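Local coordinates for flavin prenyltransferase UbiX (Methanocaldococcus jannaschii, PDB 6M8V), which probably joins a dimethylallyl group from dimethylallyl monophosphate to reduced FMN, making the prenylated flavin cofactor used by UbiD decarboxylases, at residues 3-8 / 29-34; 145-150 / 157-162. All blocks are in the same frame, centred on the assembly; numbering follows the deposited sequence.

Contact 1 (3-8 / 29-34) is complete well before contact 2 (145-150 / 157-162) begins along the chain. Contact 1 lies inside the six-stranded parallel sheet, its centre about 7 Å from that of the chain, and pairs strands 2-7 and 28-33. Contact 2, its centre about 16 Å from the chain's, lies where the loop after edge strand 141-142 folds onto helix 156-171. Their centres are about 22 Å apart and their nearest atoms about 10 Å, so the two do not meet. Both reach ligands: contact 1 places the FMN phosphate site on the sheet, whereas contact 2, whose Tyr150 holds a phosphate ion, belongs to a subunit interface beside the predicted dimethylallyl phosphate site.

Contact 1 (3-8 / 29-34); sequences IIVCIT and VNLIIS. With FMN (flavin mononucleotide), chain B.
Val5 and Ile7 exchange backbone hydrogen bonds with Asn30, Ile32 and Ser34, the parallel pairing of a beta-alpha-beta unit in which helix 13-22 connects strands 2-7 and 28-33 of a flavoprotein of Rossmann-like topology. The segment axes run 4.7 Å apart and only 20° from parallel. Val5 uses both of its backbone groups: its N donates to Asn30 O at 2.7 Å, and its O accepts from Ile32 N. Ile7 repeats the scheme one step on, taking Ile32 O with its N and giving its O to Ser34 N, a bond with a nearly straight 176° angle at the hydrogen. At the start of the ladder Asn30 N reaches Ile3 O, but tilted from the carbonyl plane. The alternate residues of the first strand, Ile4 and Cys6, pair instead with strand 78-84, through Ala78, Val80 and Val82, so both edges of strand 2-7 are engaged.

Ile7 CD1 rests 3.8 Å from Leu31 CD1 and lies alongside Ile33, on the face covered by helix 13-22. On the other face, Ile32 CD1 packs on Ile4 CG2 at 4.0 Å.

Past the strands the chain reaches the FMN phosphate. Thr8 OG1 is hydrogen-bonded to Pro83 O and Ser85 N, and it is Thr8 CB that comes 3.3 Å from FMN O2P. Ser34 stands at the N-cap of helix 35-45; with chi1 at 71°, its OG sits between backbone N and carbonyl carbon, where it accepts from Ala37 N, capping the helix, and donates to FMN O1P at 2.7 Å.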
loop_
_atom_site.group_PDB
_atom_site.type_symbol
_atom_site.label_atom_id
_atom_site.label_comp_id
_atom_site.label_asym_id
_atom_site.label_seq_id
_atom_site.Cartn_x
_atom_site.Cartn_y
_atom_site.Cartn_z
ATOM N N ILE A 3 36.636 6.917 3.040
ATOM C CA ILE A 3 35.761 5.806 2.696
ATOM C C ILE A 3 35.796 4.790 3.828
ATOM O O ILE A 3 36.876 4.368 4.255
ATOM C CB ILE A 3 36.178 5.155 1.365
ATOM C CG1 ILE A 3 36.141 6.191 0.241
ATOM C CG2 ILE A 3 35.273 3.966 1.036
ATOM C CD1 ILE A 3 36.797 5.726 -1.046
ATOM N N ILE A 4 34.619 4.400 4.308
ATOM C CA ILE A 4 34.494 3.352 5.315
ATOM C C ILE A 4 34.247 2.033 4.593
ATOM O O ILE A 4 33.240 1.877 3.894
ATOM C CB ILE A 4 33.360 3.657 6.310
ATOM C CG1 ILE A 4 33.299 5.152 6.632
ATOM C CG2 ILE A 4 33.520 2.835 7.582
ATOM C CD1 ILE A 4 34.454 5.648 7.469
ATOM N N VAL A 5 35.167 1.087 4.747
ATOM C CA VAL A 5 35.024 -0.245 4.170
ATOM C C VAL A 5 34.599 -1.192 5.283
ATOM O O VAL A 5 35.289 -1.314 6.302
ATOM C CB VAL A 5 36.324 -0.716 3.499
ATOM C CG1 VAL A 5 36.197 -2.169 3.074
ATOM C CG2 VAL A 5 36.650 0.164 2.304
ATOM N N CYS A 6 33.458 -1.856 5.093
ATOM C CA CYS A 6 32.886 -2.755 6.088
ATOM C C CYS A 6 32.797 -4.151 5.492
ATOM O O CYS A 6 32.111 -4.352 4.484
ATOM C CB CYS A 6 31.499 -2.276 6.532
ATOM S SG CYS A 6 31.389 -0.529 7.039
ATOM N N ILE A 7 33.470 -5.110 6.121
ATOM C CA ILE A 7 33.477 -6.502 5.678
ATOM C C ILE A 7 32.584 -7.302 6.614
ATOM O O ILE A 7 32.836 -7.359 7.822
ATOM C CB ILE A 7 34.898 -7.090 5.658
ATOM C CG1 ILE A 7 35.894 -6.082 5.074
ATOM C CG2 ILE A 7 34.915 -8.400 4.878
ATOM C CD1 ILE A 7 37.323 -6.617 4.957
ATOM N N THR A 8 31.556 -7.937 6.063
ATOM C CA THR A 8 30.661 -8.774 6.852
ATOM C C THR A 8 30.785 -10.227 6.411
ATOM O O THR A 8 31.380 -10.545 5.379
ATOM C CB THR A 8 29.204 -8.298 6.747
ATOM O OG1 THR A 8 28.744 -8.411 5.394
ATOM C CG2 THR A 8 29.082 -6.858 7.206
ATOM N N VAL A 29 41.109 5.406 4.186
ATOM C CA VAL A 29 40.249 4.239 4.304
ATOM C C VAL A 29 40.148 3.858 5.773
ATOM O O VAL A 29 41.166 3.607 6.431
ATOM C CB VAL A 29 40.776 3.068 3.463
ATOM C CG1 VAL A 29 39.948 1.820 3.715
ATOM C CG2 VAL A 29 40.763 3.441 1.984
ATOM N N ASN A 30 38.922 3.823 6.288
ATOM C CA ASN A 30 38.634 3.252 7.596
ATOM C C ASN A 30 37.994 1.883 7.404
ATOM O O ASN A 30 37.115 1.712 6.555
ATOM C CB ASN A 30 37.714 4.164 8.409
ATOM C CG ASN A 30 38.390 5.460 8.819
ATOM O OD1 ASN A 30 39.292 5.943 8.140
ATOM N ND2 ASN A 30 37.953 6.031 9.935
ATOM N N LEU A 31 38.450 0.910 8.186
ATOM C CA LEU A 31 38.081 -0.484 7.996
ATOM C C LEU A 31 37.411 -1.030 9.245
ATOM O O LEU A 31 37.871 -0.789 10.366
ATOM C CB LEU A 31 39.310 -1.329 7.657
ATOM C CG LEU A 31 39.158 -2.833 7.424
ATOM C CD1 LEU A 31 38.274 -3.129 6.220
ATOM C CD2 LEU A 31 40.530 -3.453 7.241
ATOM N N ILE A 32 36.313 -1.755 9.043
ATOM C CA ILE A 32 35.651 -2.516 10.095
ATOM C C ILE A 32 35.412 -3.922 9.566
ATOM O O ILE A 32 34.956 -4.091 8.430
ATOM C CB ILE A 32 34.318 -1.873 10.531
ATOM C CG1 ILE A 32 34.465 -0.358 10.687
ATOM C CG2 ILE A 32 33.822 -2.509 11.824
ATOM C CD1 ILE A 32 33.137 0.386 10.730
ATOM N N ILE A 33 35.720 -4.927 10.383
ATOM C CA ILE A 33 35.565 -6.331 10.012
ATOM C C ILE A 33 34.751 -7.012 11.104
ATOM O O ILE A 33 35.150 -7.002 12.276
ATOM C CB ILE A 33 36.923 -7.033 9.820
ATOM C CG1 ILE A 33 37.793 -6.260 8.824
ATOM C CG2 ILE A 33 36.725 -8.464 9.342
ATOM C CD1 ILE A 33 39.215 -6.792 8.695
ATOM N N SER A 34 33.612 -7.590 10.729
ATOM C CA SER A 34 32.791 -8.284 11.709
ATOM C C SER A 34 33.447 -9.601 12.115
ATOM O O SER A 34 34.293 -10.151 11.402
ATOM C CB SER A 34 31.391 -8.558 11.158
ATOM O OG SER A 34 31.431 -9.553 10.150
HETATM N N1 FMN B . 25.423 -15.269 4.654
HETATM C C2 FMN B . 24.998 -14.630 3.508
HETATM O O2 FMN B . 24.023 -13.902 3.598
HETATM N N3 FMN B . 25.643 -14.800 2.288
HETATM C C4 FMN B . 26.755 -15.631 2.237
HETATM O O4 FMN B . 27.385 -15.824 1.193
HETATM C C4A FMN B . 27.183 -16.274 3.389
HETATM N N5 FMN B . 28.279 -17.094 3.307
HETATM C C5A FMN B . 28.723 -17.738 4.433
HETATM C C6 FMN B . 29.831 -18.555 4.323
HETATM C C7 FMN B . 30.297 -19.218 5.441
HETATM C C7M FMN B . 31.499 -20.095 5.311
HETATM C C8 FMN B . 29.661 -19.065 6.666
HETATM C C8M FMN B . 30.192 -19.792 7.862
HETATM C C9 FMN B . 28.545 -18.242 6.778
HETATM C C9A FMN B . 28.072 -17.573 5.654
HETATM N N10 FMN B . 26.967 -16.746 5.744
HETATM C C10 FMN B . 26.521 -16.100 4.603
HETATM C "C1'" FMN B . 26.246 -16.570 7.057
HETATM C "C2'" FMN B . 26.564 -15.238 7.727
HETATM O "O2'" FMN B . 27.939 -15.175 8.033
HETATM C "C3'" FMN B . 25.771 -15.052 9.012
HETATM O "O3'" FMN B . 24.437 -14.699 8.708
HETATM C "C4'" FMN B . 26.427 -14.011 9.920
HETATM O "O4'" FMN B . 25.642 -13.843 11.077
HETATM C "C5'" FMN B . 26.638 -12.657 9.251
HETATM O "O5'" FMN B . 27.029 -11.721 10.238
HETATM P P FMN B . 27.795 -10.349 9.864
HETATM O O1P FMN B . 29.139 -10.684 9.284
HETATM O O2P FMN B . 26.984 -9.619 8.820
HETATM O O3P FMN B . 27.941 -9.494 11.097
#

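Contact 2 (145-150 / 157-162); sequences PIPAFY and NDIINF. With PO4 (phosphate ion), chain C.
Ile146 barely meets the helix: its carbonyl O lies at the far limit of contact with Phe162 CE2 and accepts a hydrogen bond from Arg120 NH1 of the third subunit. Pro147 is the first residue of 145-150 to press firmly on the helix. Its CB lies 3.5 Å from Ile159 CG2, and its CG is nearly as near, so one edge of the pyrrolidine ring rests on that methyl branch.

Ala148 meets Phe162 in two ways. Ala148 CB touches Phe162 CZ at 3.6 Å, and Ala148 N lies equally near Phe162 CE2, approaching the ring obliquely. Phe149 starts out away from the helix, yet its ring swings back until CE2 stands 4.2 Å from Ile159 CD1; the same ring meets Tyr15 of the third subunit, and Phe149 N bonds to Ser11 OG there.

Tyr150 completes the walk. The edge of Phe162 is directed at the Tyr150 face in an offset edge-to-face pair, with centroids 5.7 Å apart and planes at 78°. Tyr150 OH in turn lies in the Phe162 plane, 3.4 Å from Phe162 CE1. Phe162 extends its ring from the helix with CG anti to the backbone N (chi1 175°), which carries CZ and CE2 to Ala148 and CE1 to Tyr150. Were the Phe162 ring cut back to an alanine here, a gap is likely to open against Ala148 and the Tyr150 ring would probably lose its edge-on neighbour, with more freedom to turn.

Tyr150 OH donates to phosphate O2 at 2.9 Å, and Ser71, Gly72 and Lys110 of the fourth subunit also bind this ion. The ion, probably from the crystallisation liquor, occupies a position consistent with the dimethylallyl phosphate site predicted for Tyr150 and Arg166, built at a UbiX subunit interface.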
loop_
_atom_site.group_PDB
_atom_site.type_symbol
_atom_site.label_atom_id
_atom_site.label_comp_id
_atom_site.label_asym_id
_atom_site.label_seq_id
_atom_site.Cartn_x
_atom_site.Cartn_y
_atom_site.Cartn_z
ATOM N N PRO A 145 27.738 -8.362 -6.053
ATOM C CA PRO A 145 28.867 -8.626 -6.962
ATOM C C PRO A 145 28.475 -9.583 -8.073
ATOM O O PRO A 145 28.514 -10.806 -7.904
ATOM C CB PRO A 145 29.934 -9.226 -6.037
ATOM C CG PRO A 145 29.151 -9.859 -4.913
ATOM C CD PRO A 145 27.908 -9.004 -4.736
ATOM N N ILE A 146 28.073 -9.026 -9.210
ATOM C CA ILE A 146 27.612 -9.809 -10.351
ATOM C C ILE A 146 28.525 -9.503 -11.532
ATOM O O ILE A 146 28.262 -8.568 -12.305
ATOM C CB ILE A 146 26.142 -9.508 -10.676
ATOM C CG1 ILE A 146 25.316 -9.531 -9.388
ATOM C CG2 ILE A 146 25.606 -10.522 -11.662
ATOM C CD1 ILE A 146 23.860 -9.195 -9.576
ATOM N N PRO A 147 29.610 -10.254 -11.698
ATOM C CA PRO A 147 30.545 -9.961 -12.788
ATOM C C PRO A 147 29.885 -10.084 -14.151
ATOM O O PRO A 147 28.948 -10.863 -14.348
ATOM C CB PRO A 147 31.649 -11.009 -12.603
ATOM C CG PRO A 147 31.066 -12.060 -11.715
ATOM C CD PRO A 147 30.061 -11.370 -10.852
ATOM N N ALA A 148 30.362 -9.263 -15.080
ATOM C CA ALA A 148 30.064 -9.391 -16.497
ATOM C C ALA A 148 31.240 -10.063 -17.201
ATOM O O ALA A 148 32.291 -10.310 -16.607
ATOM C CB ALA A 148 29.774 -8.024 -17.116
ATOM N N PHE A 149 31.053 -10.360 -18.486
ATOM C CA PHE A 149 32.067 -11.085 -19.242
ATOM C C PHE A 149 32.373 -10.448 -20.593
ATOM O O PHE A 149 33.070 -11.065 -21.407
ATOM C CB PHE A 149 31.646 -12.549 -19.437
ATOM C CG PHE A 149 31.571 -13.334 -18.154
ATOM C CD1 PHE A 149 30.451 -13.252 -17.336
ATOM C CD2 PHE A 149 32.618 -14.154 -17.764
ATOM C CE1 PHE A 149 30.377 -13.969 -16.151
ATOM C CE2 PHE A 149 32.551 -14.878 -16.579
ATOM C CZ PHE A 149 31.430 -14.782 -15.771
ATOM N N TYR A 150 31.877 -9.234 -20.863
ATOM C CA TYR A 150 32.228 -8.581 -22.120
ATOM C C TYR A 150 33.686 -8.142 -22.148
ATOM O O TYR A 150 34.225 -7.898 -23.232
ATOM C CB TYR A 150 31.309 -7.383 -22.399
ATOM C CG TYR A 150 31.148 -6.381 -21.271
ATOM C CD1 TYR A 150 32.156 -5.468 -20.966
ATOM C CD2 TYR A 150 29.969 -6.324 -20.535
ATOM C CE1 TYR A 150 32.000 -4.544 -19.945
ATOM C CE2 TYR A 150 29.805 -5.404 -19.514
ATOM C CZ TYR A 150 30.821 -4.516 -19.223
ATOM O OH TYR A 150 30.651 -3.603 -18.208
ATOM N N ASN A 157 41.243 -13.344 -11.249
ATOM C CA ASN A 157 41.679 -11.986 -10.934
ATOM C C ASN A 157 40.992 -10.952 -11.820
ATOM O O ASN A 157 40.649 -9.858 -11.354
ATOM C CB ASN A 157 43.196 -11.889 -11.078
ATOM C CG ASN A 157 43.852 -11.214 -9.892
ATOM O OD1 ASN A 157 43.499 -10.094 -9.528
ATOM N ND2 ASN A 157 44.815 -11.898 -9.279
ATOM N N ASP A 158 40.794 -11.270 -13.105
ATOM C CA ASP A 158 40.091 -10.349 -13.996
ATOM C C ASP A 158 38.642 -10.147 -13.568
ATOM O O ASP A 158 38.079 -9.063 -13.758
ATOM C CB ASP A 158 40.123 -10.866 -15.433
ATOM C CG ASP A 158 41.490 -10.749 -16.075
ATOM O OD1 ASP A 158 42.294 -9.891 -15.647
ATOM O OD2 ASP A 158 41.751 -11.520 -17.021
ATOM N N ILE A 159 38.018 -11.184 -13.018
ATOM C CA ILE A 159 36.654 -11.049 -12.528
ATOM C C ILE A 159 36.622 -10.152 -11.300
ATOM O O ILE A 159 35.775 -9.257 -11.192
ATOM C CB ILE A 159 36.066 -12.441 -12.248
ATOM C CG1 ILE A 159 35.930 -13.217 -13.563
ATOM C CG2 ILE A 159 34.736 -12.327 -11.519
ATOM C CD1 ILE A 159 35.249 -14.546 -13.423
ATOM N N ILE A 160 37.565 -10.352 -10.371
ATOM C CA ILE A 160 37.609 -9.541 -9.156
ATOM C C ILE A 160 37.877 -8.079 -9.494
ATOM O O ILE A 160 37.316 -7.169 -8.873
ATOM C CB ILE A 160 38.662 -10.093 -8.177
ATOM C CG1 ILE A 160 38.490 -11.600 -7.996
ATOM C CG2 ILE A 160 38.573 -9.374 -6.837
ATOM C CD1 ILE A 160 37.118 -12.000 -7.510
ATOM N N ASN A 161 38.735 -7.828 -10.485
ATOM C CA ASN A 161 39.080 -6.453 -10.828
ATOM C C ASN A 161 37.941 -5.744 -11.551
ATOM O O ASN A 161 37.824 -4.516 -11.462
ATOM C CB ASN A 161 40.353 -6.425 -11.680
ATOM C CG ASN A 161 41.604 -6.679 -10.862
ATOM O OD1 ASN A 161 41.609 -6.494 -9.647
ATOM N ND2 ASN A 161 42.674 -7.102 -11.528
ATOM N N PHE A 162 37.106 -6.485 -12.281
ATOM C CA PHE A 162 35.909 -5.879 -12.859
ATOM C C PHE A 162 34.980 -5.367 -11.764
ATOM O O PHE A 162 34.546 -4.207 -11.787
ATOM C CB PHE A 162 35.175 -6.885 -13.751
ATOM C CG PHE A 162 33.869 -6.367 -14.297
ATOM C CD1 PHE A 162 33.828 -5.704 -15.510
ATOM C CD2 PHE A 162 32.683 -6.532 -13.589
ATOM C CE1 PHE A 162 32.637 -5.219 -16.011
ATOM C CE2 PHE A 162 31.490 -6.045 -14.082
ATOM C CZ PHE A 162 31.467 -5.388 -15.297
HETATM P P PO4 C . 26.891 -2.780 -17.536
HETATM O O1 PO4 C . 27.131 -2.726 -19.028
HETATM O O2 PO4 C . 28.159 -3.177 -16.813
HETATM O O3 PO4 C . 26.452 -1.420 -17.040
HETATM O O4 PO4 C . 25.811 -3.801 -17.262
#